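Local coordinates for tryptophan synthase alpha-subunit (Pyrococcus furiosus, PDB 1GEQ), which cleaves indoleglycerol phosphate to indole and glyceraldehyde 3-phosphate as the alpha subunit of tryptophan synthase, which carries out the last step of tryptophan biosynthesis, at residues Glu67-Val72 against Lys105-Asp110; Gly96-Leu101 against Ala129-Ile134; Phe138-Asn143 against Val160-Leu165; Glu147-Ile152 against Arg184-Ile189. One frame throughout, in Å; residues are numbered along the deposited sequence.

Contact 1 (Glu67-Val72 against Lys105-Asp110)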
loop_
_atom_site.group_PDB
_atom_site.type_symbol
_atom_site.label_atom_id
_atom_site.label_comp_id
_atom_site.label_asym_id
_atom_site.label_seq_id
_atom_site.Cartn_x
_atom_site.Cartn_y
_atom_site.Cartn_z
ATOM N N GLU A 67 10.339 10.573 -9.505
ATOM C CA GLU A 67 9.326 10.213 -10.492
ATOM C C GLU A 67 8.057 9.750 -9.795
ATOM O O GLU A 67 6.967 9.815 -10.362
ATOM C CB GLU A 67 9.856 9.127 -11.431
ATOM C CG GLU A 67 10.802 9.675 -12.488
ATOM C CD GLU A 67 11.474 8.588 -13.297
ATOM O OE1 GLU A 67 12.309 8.927 -14.158
ATOM O OE2 GLU A 67 11.173 7.394 -13.070
ATOM N N ALA A 68 8.197 9.284 -8.559
ATOM C CA ALA A 68 7.045 8.834 -7.793
ATOM C C ALA A 68 6.148 10.040 -7.563
ATOM O O ALA A 68 4.930 9.960 -7.696
ATOM C CB ALA A 68 7.502 8.250 -6.458
ATOM N N PHE A 69 6.764 11.168 -7.223
ATOM C CA PHE A 69 6.014 12.388 -6.974
ATOM C C PHE A 69 5.362 12.903 -8.250
ATOM O O PHE A 69 4.323 13.552 -8.200
ATOM C CB PHE A 69 6.926 13.465 -6.371
ATOM C CG PHE A 69 7.521 13.085 -5.038
ATOM C CD1 PHE A 69 6.713 12.594 -4.012
ATOM C CD2 PHE A 69 8.888 13.234 -4.800
ATOM C CE1 PHE A 69 7.256 12.258 -2.768
ATOM C CE2 PHE A 69 9.440 12.902 -3.563
ATOM C CZ PHE A 69 8.623 12.413 -2.543
ATOM N N TRP A 70 5.971 12.608 -9.394
ATOM C CA TRP A 70 5.437 13.031 -10.686
ATOM C C TRP A 70 4.141 12.273 -10.955
ATOM O O TRP A 70 3.149 12.849 -11.392
ATOM C CB TRP A 70 6.443 12.723 -11.800
ATOM C CG TRP A 70 5.916 12.988 -13.188
ATOM C CD1 TRP A 70 5.977 14.165 -13.879
ATOM C CD2 TRP A 70 5.220 12.066 -14.036
ATOM N NE1 TRP A 70 5.364 14.034 -15.102
ATOM C CE2 TRP A 70 4.887 12.748 -15.222
ATOM C CE3 TRP A 70 4.841 10.720 -13.899
ATOM C CZ2 TRP A 70 4.196 12.141 -16.277
ATOM C CZ3 TRP A 70 4.152 10.112 -14.945
ATOM C CH2 TRP A 70 3.834 10.823 -16.116
ATOM N N ILE A 71 4.175 10.968 -10.700
ATOM C CA ILE A 71 3.017 10.107 -10.902
ATOM C C ILE A 71 1.815 10.608 -10.112
ATOM O O ILE A 71 0.724 10.762 -10.659
ATOM C CB ILE A 71 3.340 8.652 -10.480
ATOM C CG1 ILE A 71 4.349 8.044 -11.462
ATOM C CG2 ILE A 71 2.070 7.820 -10.434
ATOM C CD1 ILE A 71 4.830 6.652 -11.080
ATOM N N VAL A 72 2.025 10.865 -8.825
ATOM C CA VAL A 72 0.961 11.347 -7.956
ATOM C C VAL A 72 0.459 12.717 -8.397
ATOM O O VAL A 72 -0.747 12.967 -8.424
ATOM C CB VAL A 72 1.437 11.445 -6.488
ATOM C CG1 VAL A 72 0.361 12.105 -5.631
ATOM C CG2 VAL A 72 1.759 10.056 -5.954
ATOM N N LYS A 105 3.606 15.550 0.547
ATOM C CA LYS A 105 2.369 16.270 0.815
ATOM C C LYS A 105 2.114 17.273 -0.307
ATOM O O LYS A 105 0.981 17.437 -0.764
ATOM C CB LYS A 105 2.481 16.993 2.165
ATOM C CG LYS A 105 1.249 17.796 2.592
ATOM C CD LYS A 105 0.001 16.932 2.672
ATOM C CE LYS A 105 -1.216 17.741 3.109
ATOM N NZ LYS A 105 -2.471 16.936 3.108
ATOM N N ALA A 106 3.175 17.937 -0.753
ATOM C CA ALA A 106 3.074 18.926 -1.821
ATOM C C ALA A 106 2.540 18.320 -3.115
ATOM O O ALA A 106 1.785 18.965 -3.844
ATOM C CB ALA A 106 4.441 19.562 -2.075
ATOM N N SER A 107 2.934 17.080 -3.392
ATOM C CA SER A 107 2.514 16.381 -4.604
ATOM C C SER A 107 1.071 15.884 -4.543
ATOM O O SER A 107 0.459 15.615 -5.578
ATOM C CB SER A 107 3.445 15.197 -4.868
ATOM O OG SER A 107 4.792 15.626 -4.951
ATOM N N GLY A 108 0.537 15.749 -3.334
ATOM C CA GLY A 108 -0.830 15.281 -3.184
ATOM C C GLY A 108 -0.985 13.957 -2.451
ATOM O O GLY A 108 -2.066 13.362 -2.460
ATOM N N VAL A 109 0.093 13.497 -1.817
ATOM C CA VAL A 109 0.070 12.236 -1.071
ATOM C C VAL A 109 -0.716 12.424 0.232
ATOM O O VAL A 109 -0.522 13.405 0.938
ATOM C CB VAL A 109 1.501 11.763 -0.724
ATOM C CG1 VAL A 109 1.444 10.556 0.219
ATOM C CG2 VAL A 109 2.246 11.401 -2.005
ATOM N N ASP A 110 -1.585 11.471 0.555
ATOM C CA ASP A 110 -2.391 11.572 1.769
ATOM C C ASP A 110 -1.793 10.856 2.976
ATOM O O ASP A 110 -1.813 11.377 4.095
ATOM C CB ASP A 110 -3.788 11.032 1.494
ATOM C CG ASP A 110 -4.447 11.721 0.323
ATOM O OD1 ASP A 110 -4.574 11.091 -0.747
ATOM O OD2 ASP A 110 -4.824 12.899 0.475
#
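Phe-69 and Ser-107 mark the closest backbone approach, their CA atoms 5.8 Å apart, where helix 65-76 passes the C-terminal end of helix 97-107. The second segment stops being helical at Gly-108, whose phi is 117°. Its N is bonded back to Lys-105 O at 3.1 Å, as part of the Schellman motif that closes this helix. The backbone angles explain the glycine: with this positive phi a CB would press against the carbonyl O of Ser-107. Among the side chains, Ser-107 points at the neighbouring helix, and its OG lies 3.4 Å from Phe-69 CB and obliquely to the phenylalanine ring, nearest its CG and CD1. The hydroxyl is nevertheless satisfied within its own helix: OG sits anti to the carbonyl carbon (chi1 -56°), beside the backbone N, and from there it bonds to Glu-103 O. In the TIM barrel, helix 65-76 leads from strand 35-38 to strand 83-87, and helix 97-107 from 83-87 to 111-114; the chain beyond Gly-108 is already turning inward to the last of these. Val-72 follows that turn. Toward 105-110 only its CG1 makes contact: anti to the backbone N (chi1 173°), this methyl reaches Ser-107 O at 3.5 Å and Gly-108 C at 3.9 Å, then meets Val-109 CG2 methyl to methyl at 4.1 Å. Beyond the two segments, the Phe-69 ring makes an edge-to-face contact with Phe-100, and Val-72 also touches Leu-37 of strand 35-38.

Contact 2 (Gly96-Leu101 against Ala129-Ile134); sequences GVRNFL and AREEGI
A salt-bridge network of Arg-98, Glu-131 and Glu-132 links two adjacent outer helices of the TIM barrel, 97-107 and 122-132, above an apolar seam made by Leu-101. The arginine carries its charge across by a bent path: CG stands anti to the backbone N, and the chain then bends at chi2 and chi3 to bring the guanidinium over to the two acids. NE donates to Glu-132 OE2 at 2.9 Å with an N-H...O angle of 147°, meeting the oxygen on its anti side and somewhat out of the carboxylate plane. NH2 adds a weak bond to the same OE2 at 3.3 Å, so one oxygen receives two donors. The same NH2 also reaches Glu-131 OE2 at 2.5 Å, a length so short that its exact value deserves caution. Both acids come to the guanidinium edge, but they are turned differently: the Glu-131 carboxylate is only 24° from its plane, whereas that of Glu-132 is 85° from it. Chain shape fits this difference, since Glu-131 is extended beyond CG while Glu-132 folds at chi2. The folded stem of Glu-132 does apolar work as well, its CG lying 4.1 Å from Leu-101 CB. Deeper in, Leu-101 CD1 rests 3.7 Å from Ala-129 CA, and Leu-101 O faces Ile-134 CG1 at 3.9 Å. Gly-133, with positive phi, closes helix 122-132 in a Schellman motif and lets the chain turn in toward strand 135-140. Leu-101 and Ile-134 converge on Ile-112 of strand 111-114, while Phe-125 and Ile-128 of helix 122-132 continue the packing round Leu-101.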
loop_
_atom_site.group_PDB
_atom_site.type_symbol
_atom_site.label_atom_id
_atom_site.label_comp_id
_atom_site.label_asym_id
_atom_site.label_seq_id
_atom_site.Cartn_x
_atom_site.Cartn_y
_atom_site.Cartn_z
ATOM N N GLY A 96 16.119 12.828 4.041
ATOM C CA GLY A 96 15.670 13.681 5.123
ATOM C C GLY A 96 14.171 13.529 5.287
ATOM O O GLY A 96 13.401 13.929 4.413
ATOM N N VAL A 97 13.759 12.946 6.410
ATOM C CA VAL A 97 12.348 12.719 6.694
ATOM C C VAL A 97 11.475 13.936 6.408
ATOM O O VAL A 97 10.531 13.861 5.616
ATOM C CB VAL A 97 12.149 12.297 8.164
ATOM C CG1 VAL A 97 10.666 12.144 8.472
ATOM C CG2 VAL A 97 12.884 10.997 8.428
ATOM N N ARG A 98 11.789 15.055 7.054
ATOM C CA ARG A 98 11.014 16.274 6.864
ATOM C C ARG A 98 10.924 16.660 5.393
ATOM O O ARG A 98 9.830 16.885 4.875
ATOM C CB ARG A 98 11.620 17.420 7.675
ATOM C CG ARG A 98 10.750 18.659 7.700
ATOM C CD ARG A 98 10.832 19.341 9.052
ATOM N NE ARG A 98 9.499 19.606 9.583
ATOM C CZ ARG A 98 9.144 19.387 10.844
ATOM N NH1 ARG A 98 10.024 18.897 11.709
ATOM N NH2 ARG A 98 7.906 19.639 11.235
ATOM N N ASN A 99 12.071 16.734 4.720
ATOM C CA ASN A 99 12.095 17.080 3.300
ATOM C C ASN A 99 11.183 16.154 2.503
ATOM O O ASN A 99 10.391 16.604 1.680
ATOM C CB ASN A 99 13.509 16.955 2.719
ATOM C CG ASN A 99 14.457 18.017 3.230
ATOM O OD1 ASN A 99 14.041 18.989 3.858
ATOM N ND2 ASN A 99 15.746 17.844 2.949
ATOM N N PHE A 100 11.315 14.854 2.753
ATOM C CA PHE A 100 10.526 13.853 2.048
ATOM C C PHE A 100 9.034 14.048 2.263
ATOM O O PHE A 100 8.277 14.213 1.304
ATOM C CB PHE A 100 10.928 12.447 2.506
ATOM C CG PHE A 100 10.410 11.351 1.615
ATOM C CD1 PHE A 100 11.256 10.718 0.710
ATOM C CD2 PHE A 100 9.074 10.965 1.665
ATOM C CE1 PHE A 100 10.781 9.718 -0.138
ATOM C CE2 PHE A 100 8.587 9.967 0.821
ATOM C CZ PHE A 100 9.442 9.342 -0.082
ATOM N N LEU A 101 8.611 14.024 3.521
ATOM C CA LEU A 101 7.201 14.184 3.853
ATOM C C LEU A 101 6.607 15.465 3.265
ATOM O O LEU A 101 5.470 15.471 2.785
ATOM C CB LEU A 101 7.019 14.158 5.374
ATOM C CG LEU A 101 7.423 12.846 6.057
ATOM C CD1 LEU A 101 7.119 12.917 7.547
ATOM C CD2 LEU A 101 6.672 11.686 5.419
ATOM N N ALA A 129 5.236 13.794 10.702
ATOM C CA ALA A 129 4.183 13.474 9.750
ATOM C C ALA A 129 2.974 14.352 10.040
ATOM O O ALA A 129 2.384 14.947 9.139
ATOM C CB ALA A 129 3.800 12.002 9.867
ATOM N N ARG A 130 2.608 14.416 11.313
ATOM C CA ARG A 130 1.478 15.224 11.744
ATOM C C ARG A 130 1.724 16.684 11.394
ATOM O O ARG A 130 0.843 17.369 10.874
ATOM C CB ARG A 130 1.286 15.076 13.252
ATOM C CG ARG A 130 0.492 16.203 13.876
ATOM C CD ARG A 130 0.338 16.009 15.374
ATOM N NE ARG A 130 -0.142 17.223 16.032
ATOM C CZ ARG A 130 0.608 18.299 16.261
ATOM N NH1 ARG A 130 1.881 18.314 15.890
ATOM N NH2 ARG A 130 0.081 19.363 16.854
ATOM N N GLU A 131 2.929 17.160 11.685
ATOM C CA GLU A 131 3.271 18.543 11.397
ATOM C C GLU A 131 3.207 18.840 9.906
ATOM O O GLU A 131 2.798 19.927 9.503
ATOM C CB GLU A 131 4.663 18.868 11.952
ATOM C CG GLU A 131 4.633 19.165 13.447
ATOM C CD GLU A 131 5.996 19.084 14.107
ATOM O OE1 GLU A 131 6.064 19.249 15.342
ATOM O OE2 GLU A 131 6.998 18.849 13.398
ATOM N N GLU A 132 3.591 17.873 9.081
ATOM C CA GLU A 132 3.568 18.078 7.640
ATOM C C GLU A 132 2.203 17.760 7.038
ATOM O O GLU A 132 1.996 17.899 5.835
ATOM C CB GLU A 132 4.654 17.237 6.963
ATOM C CG GLU A 132 6.071 17.634 7.349
ATOM C CD GLU A 132 6.340 19.126 7.181
ATOM O OE1 GLU A 132 5.893 19.709 6.169
ATOM O OE2 GLU A 132 7.005 19.711 8.062
ATOM N N GLY A 133 1.273 17.333 7.884
ATOM C CA GLY A 133 -0.067 17.025 7.416
ATOM C C GLY A 133 -0.193 15.713 6.665
ATOM O O GLY A 133 -1.034 15.583 5.782
ATOM N N ILE A 134 0.645 14.740 7.008
ATOM C CA ILE A 134 0.598 13.436 6.357
ATOM C C ILE A 134 0.097 12.379 7.331
ATOM O O ILE A 134 0.562 12.302 8.466
ATOM C CB ILE A 134 1.993 13.020 5.830
ATOM C CG1 ILE A 134 2.376 13.904 4.640
ATOM C CG2 ILE A 134 1.982 11.542 5.407
ATOM C CD1 ILE A 134 1.478 13.706 3.424
#

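Contact 3 (Phe138-Asn143 against Val160-Leu165); sequences FLAAPN and VYLVSL
Leu-139 passes Tyr-161 O and crosses Val-163 obliquely on the neighbouring parallel strand. Its CB lies 3.4 Å from Tyr-161 O; CG then takes the crowded position between backbone N and carbonyl carbon (chi1 79°), and this sends CD1 to Val-163 CG2 at 3.9 Å. The strands are joined by three parallel-sheet backbone hydrogen bonds: Tyr-161 N to Phe-138 O, nearly straight at 173°, Ala-140 N to Tyr-161 O, more bent, and Val-163 N to Ala-140 O at 3.0 Å. On the opposite sheet face Ala-140 CB meets Leu-162 CD2. Past these bonds Pro-142 takes over, its ring CD 3.2 Å from Val-163 O, a buried carbonyl with no partner in the model, and 4.0 Å from Leu-165 CG. An alanine at Pro-142 would lack that ring and would probably open a gap beside Leu-165 and Val-163 O. These are consecutive strands of the TIM barrel, the ends of a beta-alpha-beta unit, and the Tyr-161 side chain comes within about 4 Å of that of the catalytic Glu-36. On the outer side of the sheet, helix 146-155 packs on Ala-140 and helix 177-189 on Leu-162, while strand 194-197 continues the sheet beyond Val-160 and Leu-162.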
loop_
_atom_site.group_PDB
_atom_site.type_symbol
_atom_site.label_atom_id
_atom_site.label_comp_id
_atom_site.label_asym_id
_atom_site.label_seq_id
_atom_site.Cartn_x
_atom_site.Cartn_y
_atom_site.Cartn_z
ATOM N N PHE A 138 0.723 2.105 9.616
ATOM C CA PHE A 138 1.693 1.182 10.193
ATOM C C PHE A 138 1.246 -0.239 9.912
ATOM O O PHE A 138 0.052 -0.519 9.831
ATOM C CB PHE A 138 1.822 1.379 11.702
ATOM C CG PHE A 138 2.530 2.637 12.083
ATOM C CD1 PHE A 138 1.812 3.783 12.404
ATOM C CD2 PHE A 138 3.922 2.683 12.107
ATOM C CE1 PHE A 138 2.468 4.960 12.750
ATOM C CE2 PHE A 138 4.594 3.864 12.454
ATOM C CZ PHE A 138 3.861 5.004 12.776
ATOM N N LEU A 139 2.207 -1.140 9.775
ATOM C CA LEU A 139 1.849 -2.514 9.494
ATOM C C LEU A 139 2.022 -3.436 10.688
ATOM O O LEU A 139 2.739 -3.130 11.642
ATOM C CB LEU A 139 2.646 -3.028 8.288
ATOM C CG LEU A 139 4.094 -3.477 8.423
ATOM C CD1 LEU A 139 4.135 -4.878 9.011
ATOM C CD2 LEU A 139 4.754 -3.471 7.041
ATOM N N ALA A 140 1.314 -4.554 10.637
ATOM C CA ALA A 140 1.373 -5.552 11.689
ATOM C C ALA A 140 1.312 -6.892 10.980
ATOM O O ALA A 140 0.552 -7.068 10.030
ATOM C CB ALA A 140 0.185 -5.388 12.658
ATOM N N ALA A 141 2.150 -7.822 11.432
ATOM C CA ALA A 141 2.221 -9.158 10.859
ATOM C C ALA A 141 1.618 -10.112 11.882
ATOM O O ALA A 141 1.299 -9.704 12.997
ATOM C CB ALA A 141 3.682 -9.531 10.579
ATOM N N PRO A 142 1.454 -11.390 11.518
ATOM C CA PRO A 142 0.879 -12.374 12.443
ATOM C C PRO A 142 1.610 -12.583 13.789
ATOM O O PRO A 142 1.012 -13.096 14.745
ATOM C CB PRO A 142 0.829 -13.640 11.594
ATOM C CG PRO A 142 0.572 -13.103 10.220
ATOM C CD PRO A 142 1.556 -11.955 10.159
ATOM N N ASN A 143 2.881 -12.198 13.873
ATOM C CA ASN A 143 3.618 -12.376 15.124
ATOM C C ASN A 143 3.563 -11.123 15.990
ATOM O O ASN A 143 4.271 -11.004 16.984
ATOM C CB ASN A 143 5.076 -12.773 14.851
ATOM C CG ASN A 143 5.863 -11.682 14.161
ATOM O OD1 ASN A 143 5.333 -10.963 13.313
ATOM N ND2 ASN A 143 7.148 -11.568 14.499
ATOM N N VAL A 160 -4.539 0.887 9.856
ATOM C CA VAL A 160 -3.598 -0.152 10.226
ATOM C C VAL A 160 -3.561 -1.171 9.095
ATOM O O VAL A 160 -4.600 -1.662 8.652
ATOM C CB VAL A 160 -4.026 -0.843 11.540
ATOM C CG1 VAL A 160 -3.105 -2.010 11.839
ATOM C CG2 VAL A 160 -3.989 0.175 12.685
ATOM N N TYR A 161 -2.362 -1.486 8.626
ATOM C CA TYR A 161 -2.226 -2.431 7.529
ATOM C C TYR A 161 -1.733 -3.792 8.029
ATOM O O TYR A 161 -0.617 -3.923 8.515
ATOM C CB TYR A 161 -1.272 -1.841 6.482
ATOM C CG TYR A 161 -1.065 -2.670 5.232
ATOM C CD1 TYR A 161 -2.094 -3.439 4.693
ATOM C CD2 TYR A 161 0.151 -2.633 4.549
ATOM C CE1 TYR A 161 -1.916 -4.147 3.498
ATOM C CE2 TYR A 161 0.334 -3.334 3.353
ATOM C CZ TYR A 161 -0.702 -4.085 2.840
ATOM O OH TYR A 161 -0.503 -4.792 1.678
ATOM N N LEU A 162 -2.597 -4.794 7.920
ATOM C CA LEU A 162 -2.272 -6.151 8.355
ATOM C C LEU A 162 -1.722 -6.931 7.162
ATOM O O LEU A 162 -2.333 -6.951 6.093
ATOM C CB LEU A 162 -3.526 -6.864 8.877
ATOM C CG LEU A 162 -4.337 -6.161 9.974
ATOM C CD1 LEU A 162 -5.418 -7.114 10.502
ATOM C CD2 LEU A 162 -3.425 -5.729 11.084
ATOM N N VAL A 163 -0.575 -7.576 7.344
ATOM C CA VAL A 163 0.013 -8.342 6.253
ATOM C C VAL A 163 0.332 -9.767 6.694
ATOM O O VAL A 163 0.351 -10.066 7.892
ATOM C CB VAL A 163 1.319 -7.682 5.733
ATOM C CG1 VAL A 163 1.015 -6.319 5.122
ATOM C CG2 VAL A 163 2.326 -7.547 6.875
ATOM N N SER A 164 0.581 -10.643 5.727
ATOM C CA SER A 164 0.904 -12.036 6.022
ATOM C C SER A 164 2.424 -12.176 6.141
ATOM O O SER A 164 3.167 -11.411 5.526
ATOM C CB SER A 164 0.368 -12.926 4.898
ATOM O OG SER A 164 0.013 -14.204 5.388
ATOM N N LEU A 165 2.885 -13.164 6.914
ATOM C CA LEU A 165 4.322 -13.360 7.115
ATOM C C LEU A 165 5.171 -13.214 5.853
ATOM O O LEU A 165 6.210 -12.557 5.886
ATOM C CB LEU A 165 4.587 -14.719 7.775
ATOM C CG LEU A 165 4.353 -14.737 9.292
ATOM C CD1 LEU A 165 4.384 -16.165 9.813
ATOM C CD2 LEU A 165 5.399 -13.881 9.982
#

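Contact 4 (Glu147-Ile152 against Arg184-Ile189)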
loop_
_atom_site.group_PDB
_atom_site.type_symbol
_atom_site.label_atom_id
_atom_site.label_comp_id
_atom_site.label_asym_id
_atom_site.label_seq_id
_atom_site.Cartn_x
_atom_site.Cartn_y
_atom_site.Cartn_z
ATOM N N GLU A 147 -0.598 -6.389 22.680
ATOM C CA GLU A 147 -0.072 -5.180 23.290
ATOM C C GLU A 147 0.556 -4.252 22.265
ATOM O O GLU A 147 0.381 -3.036 22.342
ATOM C CB GLU A 147 0.953 -5.520 24.372
ATOM C CG GLU A 147 0.527 -6.659 25.289
ATOM C CD GLU A 147 0.695 -8.009 24.623
ATOM O OE1 GLU A 147 1.851 -8.379 24.336
ATOM O OE2 GLU A 147 -0.320 -8.694 24.373
ATOM N N ARG A 148 1.293 -4.815 21.311
ATOM C CA ARG A 148 1.923 -3.991 20.289
ATOM C C ARG A 148 0.889 -3.455 19.291
ATOM O O ARG A 148 1.047 -2.363 18.766
ATOM C CB ARG A 148 3.003 -4.777 19.544
ATOM C CG ARG A 148 4.076 -3.884 18.924
ATOM C CD ARG A 148 4.998 -4.640 17.963
ATOM N NE ARG A 148 5.566 -5.865 18.525
ATOM C CZ ARG A 148 6.425 -5.917 19.539
ATOM N NH1 ARG A 148 6.831 -4.803 20.138
ATOM N NH2 ARG A 148 6.888 -7.091 19.953
ATOM N N LEU A 149 -0.152 -4.235 19.013
ATOM C CA LEU A 149 -1.202 -3.777 18.103
ATOM C C LEU A 149 -1.842 -2.504 18.667
ATOM O O LEU A 149 -2.187 -1.587 17.922
ATOM C CB LEU A 149 -2.281 -4.855 17.929
ATOM C CG LEU A 149 -2.122 -5.798 16.729
ATOM C CD1 LEU A 149 -3.166 -6.902 16.802
ATOM C CD2 LEU A 149 -2.262 -5.014 15.429
ATOM N N LYS A 150 -1.990 -2.454 19.990
ATOM C CA LYS A 150 -2.593 -1.296 20.640
ATOM C C LYS A 150 -1.709 -0.067 20.469
ATOM O O LYS A 150 -2.199 1.024 20.169
ATOM C CB LYS A 150 -2.791 -1.556 22.132
ATOM C CG LYS A 150 -3.543 -2.818 22.451
ATOM C CD LYS A 150 -3.763 -2.944 23.944
ATOM C CE LYS A 150 -3.803 -4.404 24.347
ATOM N NZ LYS A 150 -4.786 -5.182 23.539
ATOM N N VAL A 151 -0.409 -0.242 20.671
ATOM C CA VAL A 151 0.521 0.872 20.526
ATOM C C VAL A 151 0.485 1.391 19.100
ATOM O O VAL A 151 0.406 2.599 18.861
ATOM C CB VAL A 151 1.962 0.448 20.880
ATOM C CG1 VAL A 151 2.930 1.580 20.569
ATOM C CG2 VAL A 151 2.037 0.072 22.360
ATOM N N ILE A 152 0.543 0.470 18.147
ATOM C CA ILE A 152 0.499 0.838 16.734
ATOM C C ILE A 152 -0.787 1.599 16.422
ATOM O O ILE A 152 -0.754 2.622 15.739
ATOM C CB ILE A 152 0.571 -0.416 15.840
ATOM C CG1 ILE A 152 1.992 -0.972 15.879
ATOM C CG2 ILE A 152 0.163 -0.081 14.409
ATOM C CD1 ILE A 152 2.097 -2.391 15.360
ATOM N N ARG A 184 -8.898 -11.004 13.292
ATOM C CA ARG A 184 -9.829 -11.116 14.412
ATOM C C ARG A 184 -9.329 -10.298 15.598
ATOM O O ARG A 184 -10.070 -9.503 16.178
ATOM C CB ARG A 184 -9.982 -12.579 14.843
ATOM C CG ARG A 184 -11.124 -12.801 15.828
ATOM C CD ARG A 184 -10.979 -14.104 16.605
ATOM N NE ARG A 184 -9.934 -14.010 17.625
ATOM C CZ ARG A 184 -8.774 -14.658 17.582
ATOM N NH1 ARG A 184 -8.493 -15.460 16.563
ATOM N NH2 ARG A 184 -7.892 -14.500 18.558
ATOM N N ARG A 185 -8.066 -10.511 15.957
ATOM C CA ARG A 185 -7.428 -9.804 17.061
ATOM C C ARG A 185 -7.422 -8.300 16.816
ATOM O O ARG A 185 -7.729 -7.511 17.711
ATOM C CB ARG A 185 -5.983 -10.317 17.249
ATOM C CG ARG A 185 -5.886 -11.605 18.062
ATOM C CD ARG A 185 -4.614 -12.383 17.763
ATOM N NE ARG A 185 -3.436 -11.531 17.692
ATOM C CZ ARG A 185 -2.437 -11.716 16.840
ATOM N NH1 ARG A 185 -2.468 -12.719 15.980
ATOM N NH2 ARG A 185 -1.402 -10.901 16.845
ATOM N N ALA A 186 -7.073 -7.900 15.597
ATOM C CA ALA A 186 -7.019 -6.483 15.270
ATOM C C ALA A 186 -8.371 -5.770 15.430
ATOM O O ALA A 186 -8.430 -4.680 15.984
ATOM C CB ALA A 186 -6.495 -6.298 13.852
ATOM N N LYS A 187 -9.444 -6.390 14.951
ATOM C CA LYS A 187 -10.775 -5.787 15.038
ATOM C C LYS A 187 -11.218 -5.642 16.493
ATOM O O LYS A 187 -12.073 -4.821 16.805
ATOM C CB LYS A 187 -11.807 -6.617 14.260
ATOM C CG LYS A 187 -11.558 -6.701 12.748
ATOM C CD LYS A 187 -11.202 -5.333 12.140
ATOM C CE LYS A 187 -12.189 -4.242 12.548
ATOM N NZ LYS A 187 -13.442 -4.204 11.760
ATOM N N ARG A 188 -10.608 -6.419 17.377
ATOM C CA ARG A 188 -10.938 -6.378 18.794
ATOM C C ARG A 188 -10.191 -5.260 19.511
ATOM O O ARG A 188 -10.598 -4.801 20.575
ATOM C CB ARG A 188 -10.563 -7.712 19.441
ATOM C CG ARG A 188 -11.103 -7.902 20.837
ATOM C CD ARG A 188 -10.486 -9.129 21.488
ATOM N NE ARG A 188 -9.220 -8.812 22.138
ATOM C CZ ARG A 188 -8.055 -9.382 21.848
ATOM N NH1 ARG A 188 -7.981 -10.311 20.906
ATOM N NH2 ARG A 188 -6.963 -9.029 22.514
ATOM N N ILE A 189 -9.101 -4.818 18.904
ATOM C CA ILE A 189 -8.258 -3.799 19.506
ATOM C C ILE A 189 -8.241 -2.426 18.859
ATOM O O ILE A 189 -8.295 -1.415 19.555
ATOM C CB ILE A 189 -6.794 -4.301 19.559
ATOM C CG1 ILE A 189 -6.714 -5.555 20.425
ATOM C CG2 ILE A 189 -5.862 -3.207 20.095
ATOM C CD1 ILE A 189 -5.347 -6.224 20.411
#
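The guanidinium of Arg-185, whose NH2 lies 4.4 Å from Leu-149 CD1, is held from outside the two segments by Asp-181, which forms a salt bridge with NH1; Asp-146 is only a long, weak second partner, at NE. The leucine methyl approaches the guanidinium obliquely, as a van der Waals neighbour only. Leu-149 itself points at the other helix, and its CD1 lies against the backbone of Ala-186, 4.2 Å from CA. The short axes of 147-152 and 184-189 pass 9.9 Å apart at a signed angle of -52°. They belong to the outer layer of the TIM barrel, on helices 146-155 and 177-189, which lie side by side over strands 135-140 and 159-163. At Ile-189 the side chain meets Lys-150 at about a right angle. CG2, anti to the backbone N, lies over the start of the lysine chain, its distance to Lys-150 CG a doubtfully short 3.3 Å. The lysine then bends at chi3 and chi4, which brings NZ back over Ile-189, 3.3 Å from its CD1. That methyl also reaches Leu-149 CB at 4.2 Å. An alanine at Ile-189 would probably open a gap beside Leu-149 and set the folded Lys-150 chain free to turn. Lys-150 NZ is also 4.5 Å from Arg-188 NH2, a like-charge approach probably eased by the salt bridge of Arg-188 to Asp-146.

Overall arrangement
All four contacts belong to one TIM barrel but to different layers. Contact 3 is the sheet itself, joined by backbone hydrogen bonds and lying nearest the chain centre; contacts 1, 2 and 4 join outer helices through side chains. Contacts 1 and 2 share helix 97-107 and touch, Lys-105 lying against Glu-132 and Ile-134, with centres 13 Å apart. Contact 1 is mainly buried carbon packing, whereas contact 2 adds a salt-bridge network on its solvent-facing side. Contacts 3 and 4 form the other pair, with centres 10 Å apart: Ala-140 packs on Leu-149 and Leu-162 on Ala-186. Contact 4 is mainly apolar across the interface; Arg-185 and Arg-188 have acid partners outside its segments.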